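Local coordinates for sensory box/GGDEF family protein (PDB 4YME) that probably makes or breaks down cyclic di-GMP at the membrane, this piece being the GGDEF (diguanylate cyclase-type) domain of a longer sensory protein that also carries an EAL domain, at residues A99-A111 / L121-P133. Sequence-based numbering, arbitrary orientation. Where two conformers were deposited one is given.
Sequences AAELAGRLIEMLA and LAMGSSLGVSLYP
L127 projects from strand 125-131 against the face of helix 95-109 that packs on the sheet, between A103 and I107. Its CB carries CG between the backbone N and the carbonyl carbon (chi1 63°), which directs the branch toward the helix. L127 CG lies 4.0 Å from I107 CD1. L127 CD1 meets A103 CB at 3.8 Å. L127 CD2 packs against I107 CG1 and, 3.7 Å away, the A103 carbonyl O. With only the methyl of an alanine at L127, the A103 and I107 side chains would probably lose their main apolar partner on the strand, opening a gap between helix and strand. Further along the strand, L131 CD2 and V129 CG1 cover the methyl of A99, the former at 3.9 Å. Toward the other end, S125 OG lies against L110 CB, and water 1 links I107 O to S125 N. Farther on, G124 N donates to L110 O (2.9 Å, N-H...O 155°), and water 2 joins A111 O to M123 N. Strand 125-131 is an outermost strand, paired with 33-41; helix 139-156 lies on its other face. Helix 99-109 and strand 125-131 run nearly antiparallel (162°), a helix-on-sheet layer of the ferredoxin-like GGDEF fold.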
loop_
_atom_site.group_PDB
_atom_site.type_symbol
_atom_site.label_atom_id
_atom_site.label_comp_id
_atom_site.label_asym_id
_atom_site.label_seq_id
_atom_site.Cartn_x
_atom_site.Cartn_y
_atom_site.Cartn_z
ATOM N N ALA A 99 -5.396 1.192 -12.410
ATOM C CA ALA A 99 -4.872 1.583 -11.101
ATOM C C ALA A 99 -5.997 2.174 -10.226
ATOM O O ALA A 99 -6.164 1.786 -9.067
ATOM C CB ALA A 99 -3.779 2.549 -11.235
ATOM N N ALA A 100 -6.807 3.077 -10.809
ATOM C CA ALA A 100 -7.959 3.639 -10.070
ATOM C C ALA A 100 -8.909 2.533 -9.589
ATOM O O ALA A 100 -9.463 2.623 -8.470
ATOM C CB ALA A 100 -8.730 4.633 -10.970
ATOM N N GLU A 101 -9.088 1.477 -10.385
ATOM C CA GLU A 101 -9.999 0.399 -10.012
ATOM C C GLU A 101 -9.480 -0.394 -8.782
ATOM O O GLU A 101 -10.225 -0.745 -7.847
ATOM C CB GLU A 101 -10.246 -0.540 -11.169
ATOM C CG GLU A 101 -11.389 -1.554 -10.880
ATOM C CD GLU A 101 -10.944 -2.888 -10.259
ATOM O OE1 GLU A 101 -9.736 -3.220 -10.273
ATOM O OE2 GLU A 101 -11.826 -3.635 -9.751
ATOM N N LEU A 102 -8.200 -0.707 -8.806
ATOM C CA LEU A 102 -7.640 -1.368 -7.659
ATOM C C LEU A 102 -7.661 -0.450 -6.455
ATOM O O LEU A 102 -7.939 -0.917 -5.351
ATOM C CB LEU A 102 -6.199 -1.756 -7.982
ATOM C CG LEU A 102 -5.398 -2.324 -6.792
ATOM C CD1 LEU A 102 -5.971 -3.575 -6.198
ATOM C CD2 LEU A 102 -3.918 -2.483 -7.269
ATOM N N ALA A 103 -7.311 0.822 -6.633
ATOM C CA ALA A 103 -7.317 1.797 -5.518
ATOM C C ALA A 103 -8.677 1.793 -4.807
ATOM O O ALA A 103 -8.791 1.810 -3.562
ATOM C CB ALA A 103 -6.981 3.216 -6.008
ATOM N N GLY A 104 -9.728 1.812 -5.601
ATOM C CA GLY A 104 -11.064 1.805 -5.029
ATOM C C GLY A 104 -11.305 0.554 -4.213
ATOM O O GLY A 104 -11.858 0.636 -3.102
ATOM N N ARG A 105 -10.867 -0.598 -4.724
ATOM C CA ARG A 105 -11.071 -1.858 -4.030
ATOM C C ARG A 105 -10.279 -1.886 -2.712
ATOM O O ARG A 105 -10.763 -2.370 -1.703
ATOM C CB ARG A 105 -10.710 -3.048 -4.904
ATOM C CG ARG A 105 -11.790 -3.423 -5.897
ATOM C CD ARG A 105 -11.447 -4.733 -6.649
ATOM N NE ARG A 105 -10.363 -4.561 -7.612
ATOM C CZ ARG A 105 -9.172 -5.161 -7.597
ATOM N NH1 ARG A 105 -8.802 -5.996 -6.614
ATOM N NH2 ARG A 105 -8.324 -4.893 -8.606
ATOM N N LEU A 106 -9.069 -1.340 -2.746
ATOM C CA LEU A 106 -8.250 -1.254 -1.540
ATOM C C LEU A 106 -8.944 -0.402 -0.468
ATOM O O LEU A 106 -8.992 -0.779 0.712
ATOM C CB LEU A 106 -6.851 -0.698 -1.853
ATOM C CG LEU A 106 -5.961 -1.635 -2.685
ATOM C CD1 LEU A 106 -4.725 -0.938 -3.086
ATOM C CD2 LEU A 106 -5.717 -2.974 -1.941
ATOM N N ILE A 107 -9.423 0.771 -0.839
ATOM C CA ILE A 107 -10.099 1.645 0.131
ATOM C C ILE A 107 -11.309 0.879 0.748
ATOM O O ILE A 107 -11.516 0.875 1.960
ATOM C CB ILE A 107 -10.531 2.987 -0.525
ATOM C CG1 ILE A 107 -9.286 3.834 -0.809
ATOM C CG2 ILE A 107 -11.524 3.745 0.365
ATOM C CD1 ILE A 107 -9.527 4.913 -1.747
ATOM N N GLU A 108 -12.066 0.206 -0.082
ATOM C CA GLU A 108 -13.239 -0.535 0.411
ATOM C C GLU A 108 -12.840 -1.636 1.393
ATOM O O GLU A 108 -13.438 -1.767 2.512
ATOM C CB GLU A 108 -14.032 -1.156 -0.744
ATOM C CG GLU A 108 -15.361 -1.794 -0.267
ATOM C CD GLU A 108 -16.109 -0.881 0.692
ATOM O OE1 GLU A 108 -16.317 0.303 0.319
ATOM O OE2 GLU A 108 -16.471 -1.329 1.820
HETATM N N MSE A 109 -11.814 -2.380 1.026
HETATM C CA MSE A 109 -11.426 -3.502 1.878
HETATM C C MSE A 109 -10.833 -3.055 3.201
HETATM O O MSE A 109 -10.978 -3.757 4.190
HETATM C CB MSE A 109 -10.497 -4.439 1.151
HETATM C CG MSE A 109 -9.058 -3.986 1.054
HETATM SE SE MSE A 109 -7.915 -5.323 0.152
HETATM C CE MSE A 109 -9.391 -5.951 -1.053
ATOM N N LEU A 110 -10.191 -1.896 3.235
ATOM C CA LEU A 110 -9.603 -1.367 4.464
ATOM C C LEU A 110 -10.535 -0.549 5.332
ATOM O O LEU A 110 -10.130 0.017 6.339
ATOM C CB LEU A 110 -8.328 -0.597 4.141
ATOM C CG LEU A 110 -7.188 -1.369 3.459
ATOM C CD1 LEU A 110 -5.937 -0.497 3.221
ATOM C CD2 LEU A 110 -6.831 -2.638 4.294
ATOM N N ALA A 111 -11.793 -0.448 4.929
ATOM C CA ALA A 111 -12.722 0.368 5.645
ATOM C C ALA A 111 -13.284 -0.332 6.886
ATOM O O ALA A 111 -13.620 0.346 7.871
ATOM C CB ALA A 111 -13.843 0.777 4.714
ATOM N N LEU A 121 -11.728 -1.725 16.596
ATOM C CA LEU A 121 -10.859 -0.620 16.300
ATOM C C LEU A 121 -11.187 -0.074 14.908
ATOM O O LEU A 121 -11.414 -0.851 13.940
ATOM C CB LEU A 121 -9.429 -1.067 16.327
ATOM C CG LEU A 121 -8.906 -1.651 17.636
ATOM C CD1 LEU A 121 -7.472 -2.062 17.354
ATOM C CD2 LEU A 121 -8.969 -0.648 18.698
ATOM N N ALA A 122 -11.296 1.261 14.849
ATOM C CA ALA A 122 -11.557 1.988 13.589
ATOM C C ALA A 122 -10.444 1.812 12.588
ATOM O O ALA A 122 -9.253 1.992 12.850
ATOM C CB ALA A 122 -11.755 3.425 13.873
HETATM N N MSE A 123 -10.852 1.353 11.407
HETATM C CA MSE A 123 -9.905 1.238 10.284
HETATM C C MSE A 123 -10.241 2.450 9.362
HETATM O O MSE A 123 -10.588 3.517 9.854
HETATM C CB MSE A 123 -9.921 -0.171 9.639
HETATM C CG MSE A 123 -9.360 -1.345 10.468
HETATM SE SE MSE A 123 -7.507 -2.034 10.141
HETATM C CE MSE A 123 -7.673 -2.566 8.281
ATOM N N GLY A 124 -10.127 2.327 8.042
ATOM C CA GLY A 124 -10.219 3.455 7.142
ATOM C C GLY A 124 -8.814 3.800 6.693
ATOM O O GLY A 124 -7.909 3.825 7.485
ATOM N N SER A 125 -8.664 4.093 5.420
ATOM C CA SER A 125 -7.356 4.399 4.853
ATOM C C SER A 125 -7.425 5.559 3.871
ATOM O O SER A 125 -8.523 5.913 3.373
ATOM C CB SER A 125 -6.890 3.176 4.098
ATOM O OG SER A 125 -7.741 2.864 2.994
ATOM N N SER A 126 -6.259 6.105 3.577
ATOM C CA SER A 126 -6.058 7.082 2.530
ATOM C C SER A 126 -4.991 6.579 1.612
ATOM O O SER A 126 -4.141 5.796 2.062
ATOM C CB SER A 126 -5.623 8.393 3.132
ATOM O OG SER A 126 -6.636 8.947 3.956
ATOM N N LEU A 127 -5.022 6.943 0.356
ATOM C CA LEU A 127 -4.050 6.456 -0.589
ATOM C C LEU A 127 -3.688 7.457 -1.651
ATOM O O LEU A 127 -4.483 8.396 -1.948
ATOM C CB LEU A 127 -4.390 5.107 -1.152
ATOM C CG LEU A 127 -5.582 4.864 -1.960
ATOM C CD1 LEU A 127 -5.409 5.403 -3.351
ATOM C CD2 LEU A 127 -5.749 3.337 -2.046
ATOM N N GLY A 128 -2.494 7.296 -2.183
ATOM C CA GLY A 128 -1.989 8.073 -3.313
ATOM C C GLY A 128 -1.433 7.157 -4.352
ATOM O O GLY A 128 -0.821 6.122 -3.993
ATOM N N VAL A 129 -1.535 7.532 -5.600
ATOM C CA VAL A 129 -1.171 6.697 -6.726
ATOM C C VAL A 129 -0.161 7.415 -7.603
ATOM O O VAL A 129 -0.391 8.570 -8.019
ATOM C CB VAL A 129 -2.396 6.336 -7.586
ATOM C CG1 VAL A 129 -1.980 5.432 -8.790
ATOM C CG2 VAL A 129 -3.436 5.630 -6.755
ATOM N N SER A 130 0.899 6.719 -7.973
ATOM C CA SER A 130 1.844 7.156 -8.991
ATOM C C SER A 130 1.904 6.152 -10.111
ATOM O O SER A 130 1.908 4.927 -9.886
ATOM C CB SER A 130 3.225 7.332 -8.402
ATOM O OG SER A 130 3.142 8.159 -7.271
ATOM N N LEU A 131 1.965 6.624 -11.368
ATOM C CA LEU A 131 1.964 5.770 -12.542
ATOM C C LEU A 131 3.287 5.866 -13.263
ATOM O O LEU A 131 3.860 6.957 -13.421
ATOM C CB LEU A 131 0.844 6.236 -13.502
ATOM C CG LEU A 131 -0.572 6.299 -12.933
ATOM C CD1 LEU A 131 -1.580 6.898 -13.952
ATOM C CD2 LEU A 131 -0.965 4.944 -12.466
ATOM N N TYR A 132 3.830 4.732 -13.673
ATOM C CA TYR A 132 5.000 4.677 -14.520
ATOM C C TYR A 132 4.576 4.917 -16.002
ATOM O O TYR A 132 3.557 4.369 -16.411
ATOM C CB TYR A 132 5.650 3.283 -14.401
ATOM C CG TYR A 132 6.829 3.078 -15.326
ATOM C CD1 TYR A 132 8.110 3.515 -14.965
ATOM C CD2 TYR A 132 6.686 2.445 -16.547
ATOM C CE1 TYR A 132 9.181 3.355 -15.813
ATOM C CE2 TYR A 132 7.759 2.314 -17.408
ATOM C CZ TYR A 132 9.002 2.776 -17.036
ATOM O OH TYR A 132 10.083 2.599 -17.881
ATOM N N PRO A 133 5.319 5.736 -16.762
ATOM C CA PRO A 133 6.507 6.479 -16.385
ATOM C C PRO A 133 6.268 7.964 -16.053
ATOM O O PRO A 133 7.208 8.648 -15.672
ATOM C CB PRO A 133 7.357 6.411 -17.669
ATOM C CG PRO A 133 6.370 6.435 -18.708
ATOM C CD PRO A 133 5.189 5.652 -18.229
HETATM O O HOH W 1 -10.589 2.711 3.721
HETATM O O HOH W 2 -13.674 1.246 10.642
#